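Local structure of sterol regulatory element-binding protein cleavage-activating protein (Schizosaccharomyces pombe, 4YHC) at residues A[22-33]-A[452-460]; A[72-80]-A[91-99]. The protein escorts the membrane-bound transcription factor precursor sre1 for processing when sterol or oxygen is low, and is represented here by its cytoplasmic WD40 domain. The protein carries 9 engineered substitutions. All blocks are in the same frame, centred on the assembly; numbering follows the deposited sequence.

Interaction 1. Residues A[22-33]-A[452-460]; sequences IEPVPVHHQLDI and VLGNYVALV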
ATOM      1  N   ILE A  22       7.563 -12.977  14.647  1.00 21.37           N
ATOM      2  CA  ILE A  22       6.194 -12.461  14.801  1.00 18.76           C
ATOM      3  C   ILE A  22       6.055 -11.878  16.149  1.00 19.34           C
ATOM      4  O   ILE A  22       6.513 -12.480  17.108  1.00 25.18           O
ATOM      5  CB  ILE A  22       5.119 -13.538  14.604  1.00 18.07           C
ATOM      6  CG1 ILE A  22       3.766 -13.032  15.027  1.00 18.20           C
ATOM      7  CG2 ILE A  22       5.488 -14.817  15.311  1.00 21.61           C
ATOM      8  CD1 ILE A  22       2.568 -13.816  14.503  1.00 24.32           C
ATOM      9  N   GLU A  23       5.470 -10.695  16.259  1.00 20.14           N
ATOM     10  CA  GLU A  23       5.153 -10.142  17.552  1.00 18.91           C
ATOM     11  C   GLU A  23       3.840  -9.346  17.473  1.00 20.02           C
ATOM     12  O   GLU A  23       3.616  -8.647  16.485  1.00 21.51           O
ATOM     13  CB  GLU A  23       6.255  -9.148  18.042  1.00 29.52           C
ATOM     14  CG  GLU A  23       7.668  -9.696  18.213  1.00 30.93           C
ATOM     15  CD  GLU A  23       7.821 -10.639  19.401  1.00 35.85           C
ATOM     16  OE1 GLU A  23       8.820 -11.372  19.421  1.00 33.07           O
ATOM     17  OE2 GLU A  23       6.947 -10.667  20.285  1.00 33.43           O
ATOM     18  N   PRO A  24       3.045  -9.342  18.572  1.00 22.42           N
ATOM     19  CA  PRO A  24       1.829  -8.559  18.713  1.00 21.19           C
ATOM     20  C   PRO A  24       2.190  -7.113  18.881  1.00 27.73           C
ATOM     21  O   PRO A  24       3.151  -6.811  19.529  1.00 27.39           O
ATOM     22  CB  PRO A  24       1.206  -9.094  20.020  1.00 23.10           C
ATOM     23  CG  PRO A  24       2.378  -9.580  20.815  1.00 26.33           C
ATOM     24  CD  PRO A  24       3.308 -10.171  19.779  1.00 25.46           C
ATOM     25  N   VAL A  25       1.429  -6.205  18.315  1.00 24.00           N
ATOM     26  CA  VAL A  25       1.625  -4.782  18.596  1.00 26.47           C
ATOM     27  C   VAL A  25       1.001  -4.601  19.969  1.00 32.29           C
ATOM     28  O   VAL A  25      -0.047  -5.150  20.211  1.00 27.46           O
ATOM     29  CB  VAL A  25       0.862  -3.925  17.587  1.00 29.81           C
ATOM     30  CG1 VAL A  25       0.657  -2.528  18.114  1.00 34.66           C
ATOM     31  CG2 VAL A  25       1.577  -3.920  16.234  1.00 19.47           C
ATOM     32  N   PRO A  26       1.660  -3.885  20.876  1.00 28.45           N
ATOM     33  CA  PRO A  26       1.233  -3.874  22.277  1.00 36.42           C
ATOM     34  C   PRO A  26      -0.089  -3.181  22.581  1.00 43.53           C
ATOM     35  O   PRO A  26      -0.576  -3.345  23.688  1.00 57.40           O
ATOM     36  CB  PRO A  26       2.370  -3.148  23.018  1.00 33.88           C
ATOM     37  CG  PRO A  26       3.326  -2.697  22.015  1.00 32.13           C
ATOM     38  CD  PRO A  26       2.895  -3.121  20.654  1.00 28.37           C
ATOM     39  N   VAL A  27      -0.669  -2.462  21.631  1.00 35.44           N
ATOM     40  CA  VAL A  27      -1.971  -1.804  21.829  1.00 46.52           C
ATOM     41  C   VAL A  27      -3.054  -2.498  21.020  1.00 48.72           C
ATOM     42  O   VAL A  27      -2.747  -3.146  20.022  1.00 56.36           O
ATOM     43  CB  VAL A  27      -1.869  -0.283  21.528  1.00 51.40           C
ATOM     44  CG1 VAL A  27      -3.235   0.410  21.563  1.00 52.42           C
ATOM     45  CG2 VAL A  27      -1.000   0.349  22.588  1.00 49.90           C
ATOM     46  N   HIS A  28      -4.302  -2.434  21.480  1.00 34.69           N
ATOM     47  CA  HIS A  28      -5.408  -3.001  20.710  1.00 32.59           C
ATOM     48  C   HIS A  28      -6.740  -2.281  20.893  1.00 30.04           C
ATOM     49  O   HIS A  28      -6.863  -1.397  21.683  1.00 33.61           O
ATOM     50  CB  HIS A  28      -5.569  -4.483  21.034  1.00 47.18           C
ATOM     51  CG  HIS A  28      -5.877  -4.747  22.462  1.00 58.85           C
ATOM     52  ND1 HIS A  28      -7.162  -4.670  22.972  1.00 71.54           N
ATOM     53  CD2 HIS A  28      -5.071  -5.074  23.500  1.00 64.96           C
ATOM     54  CE1 HIS A  28      -7.133  -4.927  24.268  1.00 75.19           C
ATOM     55  NE2 HIS A  28      -5.878  -5.183  24.612  1.00 75.45           N
ATOM     56  N   HIS A  29      -7.719  -2.682  20.111  1.00 27.81           N
ATOM     57  CA  HIS A  29      -9.027  -2.048  20.055  1.00 27.51           C
ATOM     58  C   HIS A  29      -9.988  -2.946  20.844  1.00 28.48           C
ATOM     59  O   HIS A  29      -9.665  -4.106  21.102  1.00 29.18           O
ATOM     60  CB  HIS A  29      -9.516  -2.004  18.629  1.00 20.71           C
ATOM     61  CG  HIS A  29      -8.754  -1.069  17.757  1.00 24.05           C
ATOM     62  ND1 HIS A  29      -9.256   0.142  17.356  1.00 25.57           N
ATOM     63  CD2 HIS A  29      -7.525  -1.178  17.177  1.00 25.54           C
ATOM     64  CE1 HIS A  29      -8.380   0.753  16.576  1.00 20.99           C
ATOM     65  NE2 HIS A  29      -7.335  -0.046  16.421  1.00 23.78           N
ATOM     66  N   GLN A  30     -11.155  -2.417  21.174  1.00 28.87           N
ATOM     67  CA  GLN A  30     -12.156  -3.203  21.919  1.00 41.03           C
ATOM     68  C   GLN A  30     -13.021  -3.990  21.011  1.00 40.38           C
ATOM     69  O   GLN A  30     -13.534  -4.991  21.447  1.00 46.30           O
ATOM     70  CB  GLN A  30     -13.032  -2.326  22.821  1.00 48.90           C
ATOM     71  CG  GLN A  30     -12.765  -2.553  24.300  1.00 60.27           C
ATOM     72  CD  GLN A  30     -11.354  -2.192  24.683  1.00 66.64           C
ATOM     73  OE1 GLN A  30     -10.917  -1.078  24.439  1.00 76.49           O
ATOM     74  NE2 GLN A  30     -10.638  -3.122  25.288  1.00 61.23           N
ATOM     75  N   LEU A  31     -13.203  -3.542  19.763  1.00 29.57           N
ATOM     76  CA  LEU A  31     -13.853  -4.339  18.717  1.00 30.40           C
ATOM     77  C   LEU A  31     -12.879  -4.708  17.554  1.00 34.97           C
ATOM     78  O   LEU A  31     -11.789  -4.212  17.501  1.00 30.68           O
ATOM     79  CB  LEU A  31     -15.040  -3.548  18.157  1.00 34.16           C
ATOM     80  CG  LEU A  31     -16.403  -3.606  18.875  1.00 47.61           C
ATOM     81  CD1 LEU A  31     -17.409  -4.499  18.152  1.00 55.31           C
ATOM     82  CD2 LEU A  31     -16.281  -4.079  20.298  1.00 45.77           C
ATOM     83  N   ASP A  32     -13.306  -5.546  16.620  1.00 27.53           N
ATOM     84  CA  ASP A  32     -12.431  -5.976  15.541  1.00 27.76           C
ATOM     85  C   ASP A  32     -11.925  -4.789  14.728  1.00 28.69           C
ATOM     86  O   ASP A  32     -12.645  -3.757  14.541  1.00 29.34           O
ATOM     87  CB  ASP A  32     -13.149  -6.935  14.600  1.00 29.31           C
ATOM     88  CG  ASP A  32     -13.149  -8.400  15.121  1.00 48.09           C
ATOM     89  OD1 ASP A  32     -12.584  -8.679  16.220  1.00 42.17           O
ATOM     90  OD2 ASP A  32     -13.687  -9.274  14.390  1.00 51.86           O
ATOM     91  N   ILE A  33     -10.695  -4.928  14.242  1.00 21.37           N
ATOM     92  CA  ILE A  33     -10.152  -3.926  13.357  1.00 19.48           C
ATOM     93  C   ILE A  33     -10.781  -4.054  11.973  1.00 21.67           C
ATOM     94  O   ILE A  33     -10.791  -5.120  11.347  1.00 26.62           O
ATOM     95  CB  ILE A  33      -8.625  -3.976  13.329  1.00 20.88           C
ATOM     96  CG1 ILE A  33      -8.073  -3.551  14.698  1.00 22.01           C
ATOM     97  CG2 ILE A  33      -8.114  -3.049  12.257  1.00 18.77           C
ATOM     98  CD1 ILE A  33      -6.625  -3.887  14.974  1.00 18.33           C
ATOM     99  N   VAL A 452      -3.868  -8.228  10.682  1.00 19.52           N
ATOM    100  CA  VAL A 452      -4.902  -8.066  11.710  1.00 19.62           C
ATOM    101  C   VAL A 452      -5.387  -9.439  12.185  1.00 21.29           C
ATOM    102  O   VAL A 452      -5.655 -10.351  11.388  1.00 23.57           O
ATOM    103  CB  VAL A 452      -6.084  -7.228  11.192  1.00 20.07           C
ATOM    104  CG1 VAL A 452      -7.294  -7.254  12.133  1.00 17.85           C
ATOM    105  CG2 VAL A 452      -5.649  -5.769  11.017  1.00 19.60           C
ATOM    106  N   LEU A 453      -5.515  -9.564  13.489  1.00 20.68           N
ATOM    107  CA  LEU A 453      -6.050 -10.780  14.131  1.00 23.23           C
ATOM    108  C   LEU A 453      -7.188 -10.342  15.012  1.00 24.08           C
ATOM    109  O   LEU A 453      -6.979 -10.033  16.195  1.00 20.82           O
ATOM    110  CB  LEU A 453      -4.949 -11.396  14.989  1.00 24.92           C
ATOM    111  CG  LEU A 453      -4.039 -12.434  14.353  1.00 32.78           C
ATOM    112  CD1 LEU A 453      -4.022 -12.551  12.851  1.00 31.47           C
ATOM    113  CD2 LEU A 453      -2.614 -12.387  14.934  1.00 20.60           C
ATOM    114  N   GLY A 454      -8.383 -10.178  14.431  1.00 21.89           N
ATOM    115  CA  GLY A 454      -9.477  -9.586  15.226  1.00 19.47           C
ATOM    116  C   GLY A 454      -9.290  -8.162  15.689  1.00 22.32           C
ATOM    117  O   GLY A 454      -9.301  -7.231  14.883  1.00 22.24           O
ATOM    118  N   ASN A 455      -9.095  -7.964  16.984  1.00 21.90           N
ATOM    119  CA  ASN A 455      -8.849  -6.634  17.479  1.00 22.44           C
ATOM    120  C   ASN A 455      -7.400  -6.372  17.797  1.00 22.87           C
ATOM    121  O   ASN A 455      -7.096  -5.370  18.366  1.00 19.70           O
ATOM    122  CB  ASN A 455      -9.728  -6.338  18.683  1.00 29.79           C
ATOM    123  CG  ASN A 455      -9.597  -7.361  19.750  1.00 31.68           C
ATOM    124  OD1 ASN A 455      -9.526  -8.555  19.460  1.00 35.37           O
ATOM    125  ND2 ASN A 455      -9.479  -6.912  20.987  1.00 29.94           N
ATOM    126  N   TYR A 456      -6.512  -7.272  17.384  1.00 20.71           N
ATOM    127  CA  TYR A 456      -5.085  -7.114  17.569  1.00 22.52           C
ATOM    128  C   TYR A 456      -4.423  -6.989  16.216  1.00 22.56           C
ATOM    129  O   TYR A 456      -5.016  -7.361  15.218  1.00 19.70           O
ATOM    130  CB  TYR A 456      -4.516  -8.351  18.249  1.00 20.87           C
ATOM    131  CG  TYR A 456      -5.109  -8.559  19.641  1.00 21.25           C
ATOM    132  CD1 TYR A 456      -6.277  -9.313  19.812  1.00 22.48           C
ATOM    133  CD2 TYR A 456      -4.501  -8.012  20.788  1.00 21.93           C
ATOM    134  CE1 TYR A 456      -6.851  -9.501  21.083  1.00 28.00           C
ATOM    135  CE2 TYR A 456      -5.056  -8.235  22.083  1.00 23.33           C
ATOM    136  CZ  TYR A 456      -6.250  -8.971  22.213  1.00 28.75           C
ATOM    137  OH  TYR A 456      -6.891  -9.239  23.429  1.00 33.23           O
ATOM    138  N   VAL A 457      -3.178  -6.536  16.218  1.00 21.26           N
ATOM    139  CA  VAL A 457      -2.325  -6.671  15.071  1.00 19.91           C
ATOM    140  C   VAL A 457      -0.985  -7.373  15.372  1.00 18.97           C
ATOM    141  O   VAL A 457      -0.354  -7.083  16.373  1.00 19.75           O
ATOM    142  CB  VAL A 457      -2.232  -5.386  14.163  1.00 24.39           C
ATOM    143  CG1 VAL A 457      -2.966  -4.146  14.677  1.00 20.26           C
ATOM    144  CG2 VAL A 457      -0.891  -5.170  13.517  1.00 18.70           C
ATOM    145  N   ALA A 458      -0.618  -8.257  14.458  1.00 17.86           N
ATOM    146  CA  ALA A 458       0.646  -8.947  14.499  1.00 22.70           C
ATOM    147  C   ALA A 458       1.507  -8.369  13.430  1.00 19.82           C
ATOM    148  O   ALA A 458       1.057  -8.251  12.297  1.00 17.10           O
ATOM    149  CB  ALA A 458       0.500 -10.436  14.180  1.00 17.85           C
ATOM    150  N   LEU A 459       2.751  -8.153  13.790  1.00 17.50           N
ATOM    151  CA  LEU A 459       3.828  -7.842  12.879  1.00 18.32           C
ATOM    152  C   LEU A 459       4.619  -9.108  12.646  1.00 19.32           C
ATOM    153  O   LEU A 459       5.009  -9.819  13.619  1.00 17.66           O
ATOM    154  CB  LEU A 459       4.703  -6.778  13.521  1.00 22.66           C
ATOM    155  CG  LEU A 459       4.466  -5.292  13.274  1.00 26.11           C
ATOM    156  CD1 LEU A 459       3.112  -4.880  12.788  1.00 25.05           C
ATOM    157  CD2 LEU A 459       4.945  -4.421  14.445  1.00 21.93           C
ATOM    158  N   VAL A 460       4.879  -9.375  11.376  1.00 16.84           N
ATOM    159  CA  VAL A 460       5.603 -10.567  10.917  1.00 16.77           C
ATOM    160  C   VAL A 460       6.613 -10.125   9.911  1.00 17.64           C
ATOM    161  O   VAL A 460       6.270  -9.435   8.924  1.00 16.24           O
ATOM    162  CB  VAL A 460       4.646 -11.565  10.220  1.00 21.12           C
ATOM    163  CG1 VAL A 460       5.334 -12.863   9.808  1.00 16.61           C
ATOM    164  CG2 VAL A 460       3.463 -11.913  11.157  1.00 16.93           C
TER
HETATM  165  O   HOH W   1      -2.420  -5.618  18.748  1.00 34.62           O
HETATM  166  O   HOH W   2     -10.532  -7.673  12.231  1.00 39.08           O
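The carbonyl oxygen of His29 is gripped by two side-chain donors, one from each segment. Asn455 ND2 reaches it from across the contact at 2.8 Å, with the oxygen in the plane of the amide and the donor almost on the line of the C=O bond. His28 ND1 meets the same His29 O at 3.2 Å from above the carbonyl plane. Asn455 arrives there because its CG stands between backbone N and carbonyl carbon (chi1 54°), while its own backbone O receives a long bond from His29 N. Tyr456 lies over one face of the His28 ring, the planes turned 44° from each other, neither stacked nor edge-to-face. His28 CD2 comes within 3.5 Å of Tyr456 CE2. The imidazole of His29 is anchored elsewhere, by the hydroxyls of Ser47 and Ser53.

Before this loop runs strand 20-24, paired antiparallel with 456-462 as the outermost strand of a four-stranded blade. Here a strand from near the N-terminus completes a sheet whose other three strands come from the C-terminal end of the chain, the "velcro" closure familiar from WD40 propellers. Glu23 and Leu459 exchange backbone bonds, and Val25 N adds a nearly straight one to Val457 O at 2.8 Å. Ile22 CD1 rests on Ala458 CB and Val460 CG2; Val25 CG2 lies against Leu459 CD2 at 3.8 Å.

A type II' turn, Leu453 to Tyr456, links the last two strands. Its Gly454 O takes Ile33 N at 2.8 Å, and Ile33 CD1 then packs crosswise on Val457 CG1, 3.7 Å away.

Interaction 2. Residues A[72-80]-A[91-99]; sequences QMPRTLKAI and LFSKDTLFI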
ATOM      1  N   GLN A  72     -14.456   9.136  21.680  1.00 42.73           N
ATOM      2  CA  GLN A  72     -13.650  10.304  21.415  1.00 34.63           C
ATOM      3  C   GLN A  72     -13.581  10.601  19.901  1.00 35.59           C
ATOM      4  O   GLN A  72     -12.706  11.385  19.444  1.00 30.33           O
ATOM      5  CB  GLN A  72     -12.259  10.126  22.037  1.00 35.72           C
ATOM      6  CG  GLN A  72     -12.249  10.063  23.571  1.00 34.76           C
ATOM      7  CD  GLN A  72     -11.038   9.320  24.161  1.00 47.13           C
ATOM      8  OE1 GLN A  72     -10.297   8.610  23.463  1.00 40.44           O
ATOM      9  NE2 GLN A  72     -10.847   9.469  25.486  1.00 55.54           N
ATOM     10  N   MET A  73     -14.521  10.014  19.153  1.00 28.97           N
ATOM     11  CA  MET A  73     -14.506  10.037  17.686  1.00 29.80           C
ATOM     12  C   MET A  73     -15.857  10.489  17.169  1.00 31.72           C
ATOM     13  O   MET A  73     -16.835  10.258  17.822  1.00 28.36           O
ATOM     14  CB  MET A  73     -14.259   8.645  17.091  1.00 22.78           C
ATOM     15  CG  MET A  73     -12.796   8.214  17.170  1.00 33.06           C
ATOM     16  SD  MET A  73     -11.723   9.087  15.985  1.00 31.28           S
ATOM     17  CE  MET A  73     -12.110   8.373  14.428  1.00 22.77           C
ATOM     18  N   PRO A  74     -15.908  11.052  15.954  1.00 33.02           N
ATOM     19  CA  PRO A  74     -17.208  11.292  15.327  1.00 32.82           C
ATOM     20  C   PRO A  74     -18.016  10.016  15.164  1.00 31.54           C
ATOM     21  O   PRO A  74     -17.467   8.946  15.160  1.00 29.56           O
ATOM     22  CB  PRO A  74     -16.865  11.937  13.960  1.00 29.41           C
ATOM     23  CG  PRO A  74     -15.388  11.676  13.755  1.00 32.56           C
ATOM     24  CD  PRO A  74     -14.777  11.521  15.131  1.00 34.21           C
ATOM     25  N   ARG A  75     -19.327  10.136  15.036  1.00 33.30           N
ATOM     26  CA  ARG A  75     -20.175   8.963  15.010  1.00 40.15           C
ATOM     27  C   ARG A  75     -20.189   8.355  13.628  1.00 34.05           C
ATOM     28  O   ARG A  75     -20.691   7.255  13.454  1.00 39.49           O
ATOM     29  CB  ARG A  75     -21.592   9.262  15.543  1.00 57.45           C
ATOM     30  CG  ARG A  75     -22.541   9.927  14.570  1.00 75.04           C
ATOM     31  CD  ARG A  75     -24.013   9.731  14.948  1.00 88.43           C
ATOM     32  NE  ARG A  75     -24.809   9.284  13.797  1.00 93.90           N
ATOM     33  CZ  ARG A  75     -24.855   8.025  13.355  1.00 99.31           C
ATOM     34  NH1 ARG A  75     -24.171   7.048  13.962  1.00 99.66           N
ATOM     35  NH2 ARG A  75     -25.596   7.736  12.297  1.00101.87           N
ATOM     36  N   THR A  76     -19.610   9.064  12.658  1.00 26.12           N
ATOM     37  CA  THR A  76     -19.408   8.540  11.322  1.00 24.63           C
ATOM     38  C   THR A  76     -17.946   8.692  10.943  1.00 27.30           C
ATOM     39  O   THR A  76     -17.279   9.687  11.310  1.00 30.47           O
ATOM     40  CB  THR A  76     -20.251   9.260  10.255  1.00 30.75           C
ATOM     41  OG1 THR A  76     -19.966  10.673  10.262  1.00 32.91           O
ATOM     42  CG2 THR A  76     -21.734   9.018  10.483  1.00 33.27           C
ATOM     43  N   LEU A  77     -17.442   7.747  10.152  1.00 26.30           N
ATOM     44  CA  LEU A  77     -16.040   7.851   9.695  1.00 25.06           C
ATOM     45  C   LEU A  77     -16.036   7.249   8.329  1.00 33.17           C
ATOM     46  O   LEU A  77     -16.215   6.044   8.195  1.00 32.26           O
ATOM     47  CB  LEU A  77     -15.135   7.062  10.617  1.00 29.29           C
ATOM     48  CG  LEU A  77     -13.691   7.428  10.996  1.00 35.81           C
ATOM     49  CD1 LEU A  77     -12.793   6.196  10.999  1.00 28.26           C
ATOM     50  CD2 LEU A  77     -13.056   8.558  10.237  1.00 25.95           C
ATOM     51  N   LYS A  78     -15.884   8.094   7.308  1.00 25.78           N
ATOM     52  CA  LYS A  78     -15.877   7.626   5.965  1.00 26.86           C
ATOM     53  C   LYS A  78     -14.444   7.379   5.430  1.00 26.09           C
ATOM     54  O   LYS A  78     -14.299   6.654   4.476  1.00 27.57           O
ATOM     55  CB  LYS A  78     -16.501   8.690   5.055  1.00 30.53           C
ATOM     56  CG  LYS A  78     -17.998   8.959   5.121  1.00 38.06           C
ATOM     57  CD  LYS A  78     -18.406   9.724   3.839  1.00 46.64           C
ATOM     58  CE  LYS A  78     -19.787   9.392   3.304  1.00 53.02           C
ATOM     59  NZ  LYS A  78     -19.855   9.616   1.828  1.00 57.64           N
ATOM     60  N   ALA A  79     -13.423   8.078   5.933  1.00 21.88           N
ATOM     61  CA  ALA A  79     -12.055   7.862   5.382  1.00 22.97           C
ATOM     62  C   ALA A  79     -11.018   8.359   6.349  1.00 19.65           C
ATOM     63  O   ALA A  79     -11.294   9.204   7.203  1.00 19.99           O
ATOM     64  CB  ALA A  79     -11.860   8.613   4.076  1.00 21.69           C
ATOM     65  N   ILE A  80      -9.840   7.761   6.211  1.00 20.65           N
ATOM     66  CA  ILE A  80      -8.652   8.165   6.920  1.00 23.84           C
ATOM     67  C   ILE A  80      -7.487   8.227   5.977  1.00 19.07           C
ATOM     68  O   ILE A  80      -7.453   7.484   5.020  1.00 16.28           O
ATOM     69  CB  ILE A  80      -8.319   7.188   8.065  1.00 24.63           C
ATOM     70  CG1 ILE A  80      -7.056   7.669   8.778  1.00 32.62           C
ATOM     71  CG2 ILE A  80      -8.089   5.751   7.557  1.00 22.31           C
ATOM     72  CD1 ILE A  80      -6.666   6.783   9.937  1.00 42.82           C
ATOM     73  N   LEU A  91      -8.938  12.720   9.092  1.00 21.53           N
ATOM     74  CA  LEU A  91     -10.101  11.875   9.337  1.00 22.91           C
ATOM     75  C   LEU A  91     -11.335  12.567   8.717  1.00 22.17           C
ATOM     76  O   LEU A  91     -11.523  13.762   8.895  1.00 23.72           O
ATOM     77  CB  LEU A  91     -10.322  11.712  10.822  1.00 23.04           C
ATOM     78  CG  LEU A  91      -9.293  11.058  11.728  1.00 25.74           C
ATOM     79  CD1 LEU A  91      -9.812  11.099  13.152  1.00 27.47           C
ATOM     80  CD2 LEU A  91      -9.072   9.620  11.283  1.00 20.85           C
ATOM     81  N   PHE A  92     -12.166  11.816   8.018  1.00 18.64           N
ATOM     82  CA  PHE A  92     -13.358  12.359   7.412  1.00 22.15           C
ATOM     83  C   PHE A  92     -14.561  11.652   7.971  1.00 24.61           C
ATOM     84  O   PHE A  92     -14.685  10.412   7.859  1.00 24.28           O
ATOM     85  CB  PHE A  92     -13.356  12.124   5.884  1.00 21.54           C
ATOM     86  CG  PHE A  92     -12.437  13.054   5.136  1.00 22.45           C
ATOM     87  CD1 PHE A  92     -11.060  12.909   5.233  1.00 22.48           C
ATOM     88  CD2 PHE A  92     -12.965  14.071   4.307  1.00 25.64           C
ATOM     89  CE1 PHE A  92     -10.218  13.773   4.579  1.00 26.23           C
ATOM     90  CE2 PHE A  92     -12.123  14.922   3.651  1.00 22.41           C
ATOM     91  CZ  PHE A  92     -10.751  14.794   3.804  1.00 23.62           C
ATOM     92  N   SER A  93     -15.454  12.421   8.586  1.00 25.82           N
ATOM     93  CA  SER A  93     -16.798  11.919   8.902  1.00 23.21           C
ATOM     94  C   SER A  93     -17.713  12.192   7.705  1.00 30.13           C
ATOM     95  O   SER A  93     -17.224  12.589   6.629  1.00 26.09           O
ATOM     96  CB  SER A  93     -17.318  12.589  10.182  1.00 25.41           C
ATOM     97  OG  SER A  93     -17.458  14.004   9.969  1.00 26.84           O
ATOM     98  N   LYS A  94     -19.035  11.983   7.849  1.00 25.23           N
ATOM     99  CA  LYS A  94     -19.938  12.259   6.759  1.00 31.55           C
ATOM    100  C   LYS A  94     -19.959  13.744   6.342  1.00 32.56           C
ATOM    101  O   LYS A  94     -20.163  14.034   5.168  1.00 30.27           O
ATOM    102  CB  LYS A  94     -21.367  11.765   7.054  1.00 41.12           C
ATOM    103  CG  LYS A  94     -22.088  12.496   8.185  1.00 45.03           C
ATOM    104  CD  LYS A  94     -23.467  11.885   8.513  1.00 54.29           C
ATOM    105  CE  LYS A  94     -23.937  12.365   9.896  1.00 63.17           C
ATOM    106  NZ  LYS A  94     -25.047  11.561  10.487  1.00 70.19           N
ATOM    107  N   ASP A  95     -19.723  14.662   7.279  1.00 24.47           N
ATOM    108  CA  ASP A  95     -19.760  16.090   6.967  1.00 33.96           C
ATOM    109  C   ASP A  95     -18.564  16.899   7.413  1.00 38.45           C
ATOM    110  O   ASP A  95     -18.522  18.105   7.159  1.00 32.62           O
ATOM    111  CB  ASP A  95     -21.032  16.759   7.527  1.00 40.98           C
ATOM    112  CG  ASP A  95     -21.205  16.599   9.016  1.00 44.33           C
ATOM    113  OD1 ASP A  95     -20.221  16.487   9.765  1.00 45.79           O
ATOM    114  OD2 ASP A  95     -22.379  16.581   9.449  1.00 53.41           O
ATOM    115  N   THR A  96     -17.576  16.267   8.048  1.00 30.33           N
ATOM    116  CA  THR A  96     -16.450  17.049   8.607  1.00 30.24           C
ATOM    117  C   THR A  96     -15.108  16.384   8.388  1.00 32.62           C
ATOM    118  O   THR A  96     -14.987  15.145   8.495  1.00 26.46           O
ATOM    119  CB  THR A  96     -16.703  17.227  10.108  1.00 31.77           C
ATOM    120  OG1 THR A  96     -18.088  17.535  10.315  1.00 31.17           O
ATOM    121  CG2 THR A  96     -15.846  18.305  10.715  1.00 28.17           C
ATOM    122  N   LEU A  97     -14.097  17.196   8.099  1.00 25.96           N
ATOM    123  CA  LEU A  97     -12.742  16.720   8.095  1.00 27.10           C
ATOM    124  C   LEU A  97     -11.966  17.304   9.260  1.00 32.17           C
ATOM    125  O   LEU A  97     -12.165  18.481   9.686  1.00 25.15           O
ATOM    126  CB  LEU A  97     -12.073  16.971   6.744  1.00 26.34           C
ATOM    127  CG  LEU A  97     -11.549  18.348   6.404  1.00 25.89           C
ATOM    128  CD1 LEU A  97     -10.113  18.601   6.805  1.00 21.14           C
ATOM    129  CD2 LEU A  97     -11.685  18.539   4.894  1.00 28.16           C
ATOM    130  N   PHE A  98     -11.104  16.460   9.798  1.00 17.64           N
ATOM    131  CA  PHE A  98     -10.316  16.781  10.944  1.00 19.98           C
ATOM    132  C   PHE A  98      -8.874  16.486  10.635  1.00 23.47           C
ATOM    133  O   PHE A  98      -8.546  15.390  10.211  1.00 26.48           O
ATOM    134  CB  PHE A  98     -10.756  15.880  12.095  1.00 19.71           C
ATOM    135  CG  PHE A  98     -12.243  15.866  12.409  1.00 21.63           C
ATOM    136  CD1 PHE A  98     -13.090  14.970  11.820  1.00 25.89           C
ATOM    137  CD2 PHE A  98     -12.761  16.654  13.442  1.00 25.99           C
ATOM    138  CE1 PHE A  98     -14.425  14.873  12.158  1.00 26.32           C
ATOM    139  CE2 PHE A  98     -14.105  16.555  13.813  1.00 26.71           C
ATOM    140  CZ  PHE A  98     -14.950  15.677  13.148  1.00 24.54           C
ATOM    141  N   ILE A  99      -7.975  17.412  10.906  1.00 24.02           N
ATOM    142  CA  ILE A  99      -6.552  17.254  10.637  1.00 26.12           C
ATOM    143  C   ILE A  99      -5.833  17.270  11.966  1.00 27.07           C
ATOM    144  O   ILE A  99      -5.850  18.325  12.672  1.00 24.43           O
ATOM    145  CB  ILE A  99      -5.954  18.407   9.809  1.00 29.60           C
ATOM    146  CG1 ILE A  99      -6.685  18.582   8.472  1.00 29.80           C
ATOM    147  CG2 ILE A  99      -4.446  18.226   9.640  1.00 24.40           C
ATOM    148  CD1 ILE A  99      -6.730  17.374   7.587  1.00 29.06           C
TER
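Phe92 O accepts from two successive amides of the facing segment 72-80, Lys78 N at 2.7 Å and Ala79 N at 3.3 Å, which makes a classic beta bulge at the start of strand 79-82. This strand and 88-92 form a hairpin within the second predicted WD repeat, and the bulge sits where the incoming loop 72-78 joins the blade. The two donors approach differently: Ala79 N lies on a lone pair in the carbonyl plane, whereas Lys78 N is tilted 17° from it. Phe92 N answers to Ala79 O, closing the hydrogen-bonded pair.

Apolar contacts occupy both faces of the pairing. Leu91 spreads its two methyls between partners: CD1 meets Met73 CE at 3.8 Å, and CD2 lies alongside the extended Ile80 chain, touching CG1. Met73 gets there by folding back on itself, bent at chi2 and chi3. Pro74 CG approaches Phe98 CE1 obliquely at 3.7 Å. On the other face, Ala79 CB and Phe92 CB face each other at 4.2 Å, and the ring of Phe92 meets Tyr113 edge-to-face and also packs on Val123 of strand 121-127. Leu77 and Ile80 instead touch Val48 of strand 44-49, so the hairpin is packed between its two neighbouring sheets.

Polar side chains gather at the turn between strands 88-92 and 96-101. Ser93 OG accepts from Thr96 N, an ST motif that ties the turn to itself. Lys78 sends its amine away to Ser119 O. Beside the turn, Thr76 turns OG1 between its backbone N and carbonyl carbon (chi1 57°), where it takes Lys94 N in a nearly straight 2.9 Å bond, while Thr76 CG2 lies 3.9 Å from Lys94 CD.

Overall arrangement
Both contacts bring a loop and the strand next to it against a tight connection between two strands, but they do different work. Interaction 1 joins segments more than 400 residues apart, pairing the two ends of the chain in one sheet; interaction 2 is local, within one four-stranded blade, and falls inside the long span between them. Their centres lie about 23 Å apart without touching, but Ile33 begins the blade 33-68, whose strand 44-49 packs on Leu77 and Ile80. Each is partly buried, interaction 1 more so. Its chemistry is strand pairing plus an amide-and-histidine network; interaction 2 relies on a bulge, a threonine-to-backbone bond and apolar packing around Leu91, with Lys94 at the exposed side against Thr76.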